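PDB 1XG2: pectinesterase inhibitor from Actinidia chinensis, which inhibits pectin methylesterase, with which it is complexed in this crystal, and may take part in the regulation of fruit ripening. Local coordinates for residues B[12-17]-B[136-141]; B[23-28]-B[38-43]; B[33-38]-B[91-96]. One frame throughout, in Å; residues are numbered along the deposited sequence. Where two conformers were deposited one is given.

Interaction 1: residues B[12-17]-B[136-141]; sequences KTRNPS and LEDLCD
Arg14 lies across Asp138 and Asp141 of helix 127-149, joining the turn before helix 16-24 to a long helix of the four-helix bundle. Its CG is wedged between the backbone N and the carbonyl carbon (chi1 63°), and a bend at chi3 turns the guanidinium toward Asp138 and Glu137. Arg14 CG rests 3.3 Å from Asp138 OD2, and the same oxygen stands 3.5 Å from Arg14 NE at the guanidinium edge, in a salt bridge. A second, similarly long bridge joins Arg14 NH2 to Glu137 OE1 at 3.4 Å, with the two planes almost perpendicular. A water that accepts from Arg14 NE sits between the two carboxylates. Asp141 grips the backbone instead: its OD2 takes Arg14 N at 2.8 Å, a bent bond (139° at the hydrogen). Asp141 OD1 lies close to Asp188 and Asn190 of the pectinesterase chain, and Arg14 packs on Thr187 of that chain, so this contact borders the enzyme-inhibitor interface. The other oxygen of Asp138, OD1, receives Asn15 ND2 at 3.1 Å; the bond is nearly straight (168°), lies in the amide plane and arrives from above the carboxylate. Asn15 OD1 meanwhile N-caps helix 16-24 at Leu18 N, which fixes the amide at both ends. A second water links Asn15 N (3.0 Å) to Asp138 O (2.9 Å).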
loop_
_atom_site.group_PDB
_atom_site.type_symbol
_atom_site.label_atom_id
_atom_site.label_comp_id
_atom_site.label_asym_id
_atom_site.label_seq_id
_atom_site.Cartn_x
_atom_site.Cartn_y
_atom_site.Cartn_z
ATOM N N LYS B 12 7.134 -23.335 -7.191
ATOM C CA LYS B 12 6.770 -21.938 -7.457
ATOM C C LYS B 12 6.955 -21.014 -6.253
ATOM O O LYS B 12 6.797 -19.800 -6.388
ATOM C CB LYS B 12 5.312 -21.852 -7.931
ATOM C CG LYS B 12 5.069 -22.335 -9.349
ATOM C CD LYS B 12 3.565 -22.370 -9.660
ATOM C CE LYS B 12 3.266 -23.103 -10.960
ATOM N NZ LYS B 12 3.337 -24.592 -10.828
ATOM N N THR B 13 7.237 -21.562 -5.072
ATOM C CA THR B 13 7.444 -20.729 -3.897
ATOM C C THR B 13 8.897 -20.299 -3.804
ATOM O O THR B 13 9.781 -20.888 -4.421
ATOM C CB THR B 13 7.074 -21.470 -2.560
ATOM O OG1 THR B 13 7.983 -22.561 -2.322
ATOM C CG2 THR B 13 5.698 -22.109 -2.618
ATOM N N ARG B 14 9.148 -19.302 -2.974
ATOM C CA ARG B 14 10.499 -18.801 -2.799
ATOM C C ARG B 14 11.363 -19.700 -1.914
ATOM O O ARG B 14 12.591 -19.587 -1.932
ATOM C CB ARG B 14 10.470 -17.362 -2.281
ATOM C CG ARG B 14 9.849 -17.201 -0.948
ATOM C CD ARG B 14 9.268 -15.812 -0.715
ATOM N NE ARG B 14 10.246 -14.911 -0.110
ATOM C CZ ARG B 14 10.601 -13.725 -0.594
ATOM N NH1 ARG B 14 10.133 -13.267 -1.744
ATOM N NH2 ARG B 14 11.462 -12.989 0.071
ATOM N N ASN B 15 10.740 -20.601 -1.157
ATOM C CA ASN B 15 11.480 -21.587 -0.371
ATOM C C ASN B 15 10.828 -22.968 -0.542
ATOM O O ASN B 15 10.034 -23.399 0.298
ATOM C CB ASN B 15 11.521 -21.181 1.111
ATOM C CG ASN B 15 12.476 -22.024 1.920
ATOM O OD1 ASN B 15 12.874 -23.115 1.493
ATOM N ND2 ASN B 15 12.853 -21.528 3.106
ATOM N N PRO B 16 11.129 -23.645 -1.647
ATOM C CA PRO B 16 10.569 -24.981 -1.895
ATOM C C PRO B 16 10.864 -26.008 -0.804
ATOM O O PRO B 16 10.049 -26.888 -0.575
ATOM C CB PRO B 16 11.230 -25.392 -3.228
ATOM C CG PRO B 16 11.546 -24.110 -3.890
ATOM C CD PRO B 16 11.968 -23.183 -2.775
ATOM N N SER B 17 12.018 -25.931 -0.158
ATOM C CA SER B 17 12.342 -26.889 0.892
ATOM C C SER B 17 11.383 -26.737 2.064
ATOM O O SER B 17 10.890 -27.722 2.603
ATOM C CB SER B 17 13.779 -26.709 1.372
ATOM O OG SER B 17 14.665 -27.007 0.314
ATOM N N LEU B 136 7.670 -16.148 7.783
ATOM C CA LEU B 136 6.298 -15.776 7.482
ATOM C C LEU B 136 6.166 -15.523 5.993
ATOM O O LEU B 136 5.164 -15.879 5.396
ATOM C CB LEU B 136 5.877 -14.526 8.238
ATOM C CG LEU B 136 4.420 -14.130 7.996
ATOM C CD1 LEU B 136 3.499 -15.281 8.335
ATOM C CD2 LEU B 136 4.067 -12.877 8.810
ATOM N N GLU B 137 7.175 -14.888 5.411
ATOM C CA GLU B 137 7.170 -14.587 3.984
ATOM C C GLU B 137 7.108 -15.884 3.179
ATOM O O GLU B 137 6.284 -16.021 2.270
ATOM C CB GLU B 137 8.401 -13.767 3.597
ATOM C CG GLU B 137 8.343 -12.305 4.013
ATOM C CD GLU B 137 9.607 -11.542 3.661
ATOM O OE1 GLU B 137 10.599 -12.174 3.245
ATOM O OE2 GLU B 137 9.610 -10.307 3.803
ATOM N N ASP B 138 7.940 -16.854 3.547
ATOM C CA ASP B 138 7.992 -18.146 2.852
ATOM C C ASP B 138 6.660 -18.892 2.979
ATOM O O ASP B 138 6.170 -19.504 2.019
ATOM C CB ASP B 138 9.157 -18.996 3.385
ATOM C CG ASP B 138 10.520 -18.394 3.073
ATOM O OD1 ASP B 138 11.549 -18.807 3.682
ATOM O OD2 ASP B 138 10.670 -17.496 2.227
ATOM N N LEU B 139 6.068 -18.844 4.168
ATOM C CA LEU B 139 4.826 -19.545 4.432
ATOM C C LEU B 139 3.659 -18.901 3.708
ATOM O O LEU B 139 2.797 -19.602 3.178
ATOM C CB LEU B 139 4.535 -19.584 5.933
ATOM C CG LEU B 139 5.521 -20.467 6.699
ATOM C CD1 LEU B 139 5.241 -20.433 8.199
ATOM C CD2 LEU B 139 5.513 -21.880 6.148
ATOM N N CYS B 140 3.639 -17.571 3.699
ATOM C CA CYS B 140 2.577 -16.826 3.018
ATOM C C CYS B 140 2.672 -17.044 1.511
ATOM O O CYS B 140 1.662 -17.040 0.797
ATOM C CB CYS B 140 2.658 -15.347 3.349
ATOM S SG CYS B 140 2.021 -14.897 4.985
ATOM N N ASP B 141 3.888 -17.251 1.023
ATOM C CA ASP B 141 4.087 -17.524 -0.392
ATOM C C ASP B 141 3.445 -18.857 -0.817
ATOM O O ASP B 141 2.961 -18.976 -1.938
ATOM C CB ASP B 141 5.565 -17.502 -0.731
ATOM C CG ASP B 141 5.815 -17.253 -2.188
ATOM O OD1 ASP B 141 5.095 -16.434 -2.808
ATOM O OD2 ASP B 141 6.729 -17.808 -2.796
HETATM O O HOH W 1 11.477 -14.841 2.383
HETATM O O HOH W 2 8.130 -20.804 0.390
#

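Interaction 2: residues B[23-28]-B[38-43]; sequences LESDPR and GQFSID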
loop_
_atom_site.group_PDB
_atom_site.type_symbol
_atom_site.label_atom_id
_atom_site.label_comp_id
_atom_site.label_asym_id
_atom_site.label_seq_id
_atom_site.Cartn_x
_atom_site.Cartn_y
_atom_site.Cartn_z
ATOM N N LEU B 23 3.996 -28.942 3.963
ATOM C CA LEU B 23 2.936 -29.755 3.385
ATOM C C LEU B 23 3.050 -31.234 3.803
ATOM O O LEU B 23 2.045 -31.895 4.041
ATOM C CB LEU B 23 2.919 -29.599 1.846
ATOM C CG LEU B 23 2.542 -28.183 1.354
ATOM C CD1 LEU B 23 2.440 -28.059 -0.191
ATOM C CD2 LEU B 23 1.257 -27.703 1.989
ATOM N N GLU B 24 4.273 -31.735 3.932
ATOM C CA GLU B 24 4.498 -33.119 4.371
ATOM C C GLU B 24 4.191 -33.306 5.861
ATOM O O GLU B 24 4.090 -34.442 6.328
ATOM C CB GLU B 24 5.937 -33.566 4.083
ATOM C CG GLU B 24 6.144 -34.199 2.709
ATOM C CD GLU B 24 7.568 -34.713 2.515
ATOM O OE1 GLU B 24 8.464 -34.321 3.310
ATOM O OE2 GLU B 24 7.796 -35.495 1.562
ATOM N N SER B 25 4.041 -32.213 6.614
ATOM C CA SER B 25 3.701 -32.307 8.036
ATOM C C SER B 25 2.213 -32.635 8.254
ATOM O O SER B 25 1.792 -32.886 9.375
ATOM C CB SER B 25 4.102 -31.030 8.784
ATOM O OG SER B 25 3.191 -29.973 8.540
ATOM N N ASP B 26 1.428 -32.612 7.176
ATOM C CA ASP B 26 0.022 -33.032 7.186
ATOM C C ASP B 26 -0.091 -34.557 7.036
ATOM O O ASP B 26 0.188 -35.083 5.971
ATOM C CB ASP B 26 -0.721 -32.341 6.033
ATOM C CG ASP B 26 -2.228 -32.576 6.059
ATOM O OD1 ASP B 26 -2.711 -33.396 6.862
ATOM O OD2 ASP B 26 -3.014 -31.969 5.296
ATOM N N PRO B 27 -0.518 -35.274 8.078
ATOM C CA PRO B 27 -0.659 -36.737 7.974
ATOM C C PRO B 27 -1.641 -37.168 6.874
ATOM O O PRO B 27 -1.517 -38.271 6.337
ATOM C CB PRO B 27 -1.198 -37.149 9.355
ATOM C CG PRO B 27 -1.733 -35.895 9.961
ATOM C CD PRO B 27 -0.915 -34.771 9.405
ATOM N N ARG B 28 -2.428 -36.283 6.513
ATOM C CA ARG B 28 -3.466 -36.551 5.515
ATOM C C ARG B 28 -3.266 -35.738 4.227
ATOM O O ARG B 28 -3.953 -35.923 3.231
ATOM C CB ARG B 28 -4.823 -36.215 6.137
ATOM C CG ARG B 28 -5.441 -37.410 6.861
ATOM C CD ARG B 28 -6.334 -36.975 8.030
ATOM N N GLY B 38 -4.639 -25.312 0.729
ATOM C CA GLY B 38 -4.775 -23.893 1.031
ATOM C C GLY B 38 -5.110 -23.594 2.483
ATOM O O GLY B 38 -4.439 -22.790 3.124
ATOM N N GLN B 39 -6.139 -24.248 3.012
ATOM C CA GLN B 39 -6.541 -24.020 4.397
ATOM C C GLN B 39 -5.437 -24.438 5.356
ATOM O O GLN B 39 -5.187 -23.777 6.354
ATOM C CB GLN B 39 -7.838 -24.763 4.740
ATOM C CG GLN B 39 -9.092 -24.276 3.995
ATOM C CD GLN B 39 -9.592 -22.883 4.422
ATOM O OE1 GLN B 39 -8.943 -22.211 5.237
ATOM N NE2 GLN B 39 -10.716 -22.454 3.889
ATOM N N PHE B 40 -4.752 -25.526 5.026
ATOM C CA PHE B 40 -3.681 -26.024 5.875
ATOM C C PHE B 40 -2.552 -25.005 5.905
ATOM O O PHE B 40 -1.999 -24.693 6.968
ATOM C CB PHE B 40 -3.173 -27.370 5.342
ATOM C CG PHE B 40 -2.114 -27.985 6.186
ATOM C CD1 PHE B 40 -2.450 -28.674 7.341
ATOM C CD2 PHE B 40 -0.777 -27.856 5.845
ATOM C CE1 PHE B 40 -1.467 -29.241 8.146
ATOM C CE2 PHE B 40 0.214 -28.414 6.656
ATOM C CZ PHE B 40 -0.137 -29.116 7.800
ATOM N N SER B 41 -2.244 -24.483 4.727
ATOM C CA SER B 41 -1.136 -23.555 4.569
ATOM C C SER B 41 -1.449 -22.216 5.229
ATOM O O SER B 41 -0.602 -21.585 5.847
ATOM C CB SER B 41 -0.893 -23.354 3.073
ATOM O OG SER B 41 -0.167 -24.621 2.594
ATOM N N ILE B 42 -2.704 -21.764 5.217
ATOM C CA ILE B 42 -3.056 -20.538 5.942
ATOM C C ILE B 42 -2.872 -20.777 7.441
ATOM O O ILE B 42 -2.327 -19.938 8.130
ATOM C CB ILE B 42 -4.510 -20.069 5.634
ATOM C CG1 ILE B 42 -4.671 -19.687 4.168
ATOM C CG2 ILE B 42 -4.891 -18.862 6.501
ATOM C CD1 ILE B 42 -6.141 -19.624 3.727
ATOM N N ASP B 43 -3.315 -21.926 7.928
ATOM C CA ASP B 43 -3.203 -22.261 9.349
ATOM C C ASP B 43 -1.752 -22.215 9.806
ATOM O O ASP B 43 -1.455 -21.662 10.857
ATOM C CB ASP B 43 -3.767 -23.653 9.636
ATOM C CG ASP B 43 -5.288 -23.706 9.591
ATOM O OD1 ASP B 43 -5.965 -22.653 9.402
ATOM O OD2 ASP B 43 -5.888 -24.794 9.716
#
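Asp26 covers one face of the Phe40 ring, bringing the turn after helix 16-24 against helix 34-60 of the bundle. Its CB makes a CH-pi contact 3.9 Å from the Phe40 ring centroid, 20° off the normal and displaced toward the rim, where Phe40 CZ is the nearest carbon. Asp26 CG comes next, 4.0 Å from Phe40 CE1, with the carboxylate tilted just 14° from the ring plane so that it lies almost flat over it. Asp26 OD2 continues along the ring to Phe40 CD1 at 3.9 Å and forms a salt bridge with Lys32. Asp26 OD1 bends back to its own chain and accepts Arg28 N at 2.9 Å, closing an Asx turn. With CG anti to the backbone N (chi1 -173°), the acid reaches both the ring and that N-H. Around the same ring, Ser25 OG approaches CZ of Phe40 at the edge, 3.5 Å away, while it is hydrogen-bonded to Ala22 O. Leu23 CD2 adds looser apolar packing, 4.4 Å from Phe40 CD2. Across the interface the grip is therefore one of van der Waals and CH-pi packing; the polar groups beside the ring are satisfied by their own turn and by Lys32, which probably offsets the cost of laying an acid over an aromatic face.

Interaction 3: residues B[33-38]-B[91-96]; sequences DLKGLG and QFLTSG
Leu93 and Gly38 make the close part of an antiparallel helix pair in the four-helix bundle, where the start of helix 34-60 runs beside the end of helix 66-95. The segment axes approach to 10.4 Å and their directions differ by 172°. Leu93 CD2 presses on the backbone carbon C of Gly38 at 3.5 Å and lies 3.7 Å from Lys35 O; the missing side chain of Gly38 lets the leucine reach the main chain itself. CG of Leu93 is anti to its own backbone N (chi1 178°), which carries the branch toward helix 34-60. Ile42 of that helix, Tyr98 and Leu101 of helix 98-118 and Leu150 also pack on Leu93, so this side is buried among largely hydrophobic side chains.

The outer side is polar and its side chains meet less closely. Lys35, which also packs on Tyr98, and Leu93 run past each other in opposite directions, and their sole close side-chain approach is Lys35 CG to Leu93 CD1 at 4.0 Å. Beyond it the lysine stretches over to the last turn of the facing helix, bending at its end. Thr94 points away from the pair and uses its hydroxyl on Lys90 O. A positive ammonium group placed among the carbonyls at the C-terminal end of a helix is probably favourable. That end is closed by a Schellman motif, with Gly96 at positive phi. At the N-terminal start of helix 34-60, Asp33 OD1 caps Gly36 N at 3.0 Å. Leu93 O serves two donors: Gly96 N at 3.1 Å within its own turn, and Lys35 NZ at 2.9 Å, which comes in the carbonyl plane with a C=O...N angle of 145°.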
loop_
_atom_site.group_PDB
_atom_site.type_symbol
_atom_site.label_atom_id
_atom_site.label_comp_id
_atom_site.label_asym_id
_atom_site.label_seq_id
_atom_site.Cartn_x
_atom_site.Cartn_y
_atom_site.Cartn_z
ATOM N N ASP B 33 -7.306 -31.683 -1.610
ATOM C CA ASP B 33 -7.323 -30.991 -2.899
ATOM C C ASP B 33 -6.680 -29.612 -2.724
ATOM O O ASP B 33 -6.186 -29.296 -1.644
ATOM C CB ASP B 33 -8.753 -30.924 -3.485
ATOM C CG ASP B 33 -9.762 -30.269 -2.556
ATOM O OD1 ASP B 33 -9.371 -29.710 -1.514
ATOM O OD2 ASP B 33 -10.998 -30.264 -2.794
ATOM N N LEU B 34 -6.682 -28.787 -3.765
ATOM C CA LEU B 34 -6.046 -27.474 -3.671
ATOM C C LEU B 34 -6.620 -26.669 -2.517
ATOM O O LEU B 34 -5.879 -26.047 -1.783
ATOM C CB LEU B 34 -6.161 -26.671 -4.978
ATOM C CG LEU B 34 -5.032 -26.810 -5.990
ATOM C CD1 LEU B 34 -5.327 -25.981 -7.251
ATOM C CD2 LEU B 34 -3.674 -26.431 -5.393
ATOM N N LYS B 35 -7.942 -26.683 -2.348
ATOM C CA LYS B 35 -8.560 -25.929 -1.257
ATOM C C LYS B 35 -8.087 -26.417 0.097
ATOM O O LYS B 35 -7.809 -25.627 0.987
ATOM C CB LYS B 35 -10.095 -26.010 -1.312
ATOM C CG LYS B 35 -10.733 -25.005 -2.242
ATOM C CD LYS B 35 -12.261 -24.909 -2.020
ATOM C CE LYS B 35 -12.835 -23.563 -2.505
ATOM N NZ LYS B 35 -13.976 -23.095 -1.669
ATOM N N GLY B 36 -8.041 -27.729 0.265
ATOM C CA GLY B 36 -7.550 -28.323 1.494
ATOM C C GLY B 36 -6.105 -27.957 1.809
ATOM O O GLY B 36 -5.795 -27.650 2.950
ATOM N N LEU B 37 -5.232 -27.983 0.802
ATOM C CA LEU B 37 -3.833 -27.593 0.996
ATOM C C LEU B 37 -3.777 -26.120 1.361
ATOM O O LEU B 37 -3.013 -25.741 2.237
ATOM C CB LEU B 37 -2.999 -27.885 -0.254
ATOM C CG LEU B 37 -2.903 -29.371 -0.607
ATOM C CD1 LEU B 37 -2.262 -29.555 -1.968
ATOM C CD2 LEU B 37 -2.135 -30.135 0.459
ATOM N N GLY B 38 -4.639 -25.312 0.729
ATOM C CA GLY B 38 -4.775 -23.893 1.031
ATOM C C GLY B 38 -5.110 -23.594 2.483
ATOM O O GLY B 38 -4.439 -22.790 3.124
ATOM N N GLN B 91 -11.751 -17.475 5.293
ATOM C CA GLN B 91 -13.148 -17.307 4.884
ATOM C C GLN B 91 -13.247 -17.074 3.383
ATOM O O GLN B 91 -14.155 -17.565 2.727
ATOM C CB GLN B 91 -13.795 -16.128 5.621
ATOM C CG GLN B 91 -13.903 -16.264 7.140
ATOM C CD GLN B 91 -14.429 -14.969 7.809
ATOM O OE1 GLN B 91 -15.529 -14.956 8.377
ATOM N NE2 GLN B 91 -13.645 -13.884 7.729
ATOM N N PHE B 92 -12.306 -16.309 2.837
ATOM C CA PHE B 92 -12.283 -16.040 1.406
ATOM C C PHE B 92 -12.042 -17.333 0.613
ATOM O O PHE B 92 -12.671 -17.571 -0.425
ATOM C CB PHE B 92 -11.198 -14.997 1.064
ATOM C CG PHE B 92 -11.532 -13.585 1.477
ATOM C CD1 PHE B 92 -10.636 -12.847 2.251
ATOM C CD2 PHE B 92 -12.716 -12.980 1.075
ATOM C CE1 PHE B 92 -10.927 -11.547 2.632
ATOM C CE2 PHE B 92 -13.005 -11.664 1.442
ATOM C CZ PHE B 92 -12.112 -10.952 2.221
ATOM N N LEU B 93 -11.143 -18.180 1.103
ATOM C CA LEU B 93 -10.869 -19.448 0.431
ATOM C C LEU B 93 -12.137 -20.334 0.434
ATOM O O LEU B 93 -12.496 -20.905 -0.593
ATOM C CB LEU B 93 -9.672 -20.158 1.080
ATOM C CG LEU B 93 -9.244 -21.528 0.546
ATOM C CD1 LEU B 93 -9.090 -21.542 -0.958
ATOM C CD2 LEU B 93 -7.938 -21.968 1.223
ATOM N N THR B 94 -12.813 -20.403 1.576
ATOM C CA THR B 94 -14.059 -21.174 1.719
ATOM C C THR B 94 -15.129 -20.710 0.738
ATOM O O THR B 94 -15.819 -21.517 0.122
ATOM C CB THR B 94 -14.588 -21.029 3.143
ATOM O OG1 THR B 94 -13.622 -21.534 4.081
ATOM C CG2 THR B 94 -15.860 -21.898 3.358
ATOM N N SER B 95 -15.212 -19.391 0.572
ATOM C CA SER B 95 -16.233 -18.783 -0.280
ATOM C C SER B 95 -15.859 -18.843 -1.768
ATOM O O SER B 95 -16.664 -18.573 -2.650
ATOM C CB SER B 95 -16.412 -17.328 0.153
ATOM O OG SER B 95 -17.284 -17.277 1.283
ATOM N N GLY B 96 -14.633 -19.235 -2.080
ATOM C CA GLY B 96 -14.180 -19.283 -3.457
ATOM C C GLY B 96 -13.757 -17.934 -4.014
ATOM O O GLY B 96 -13.668 -17.765 -5.211
#

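Interactions 1 and 2 use opposite ends of helix 16-24: the turn before it meets helix 127-149 and the turn after it meets helix 34-60, with centres 14 Å apart and nearest atoms about 5 Å apart. Interaction 3 adds the neighbouring helix 66-95. It shares Gly38 with interaction 2 and touches it directly, Gln39 N lying 3.4 Å from Leu93 CD2, while their centres are 12 Å apart. Along the chain, both are nested inside the loop closed by interaction 1. Pectinesterase reaches interaction 1 but touches neither pair of segments in interactions 2 and 3; the centre of interaction 3 is about 18 Å from that of interaction 1.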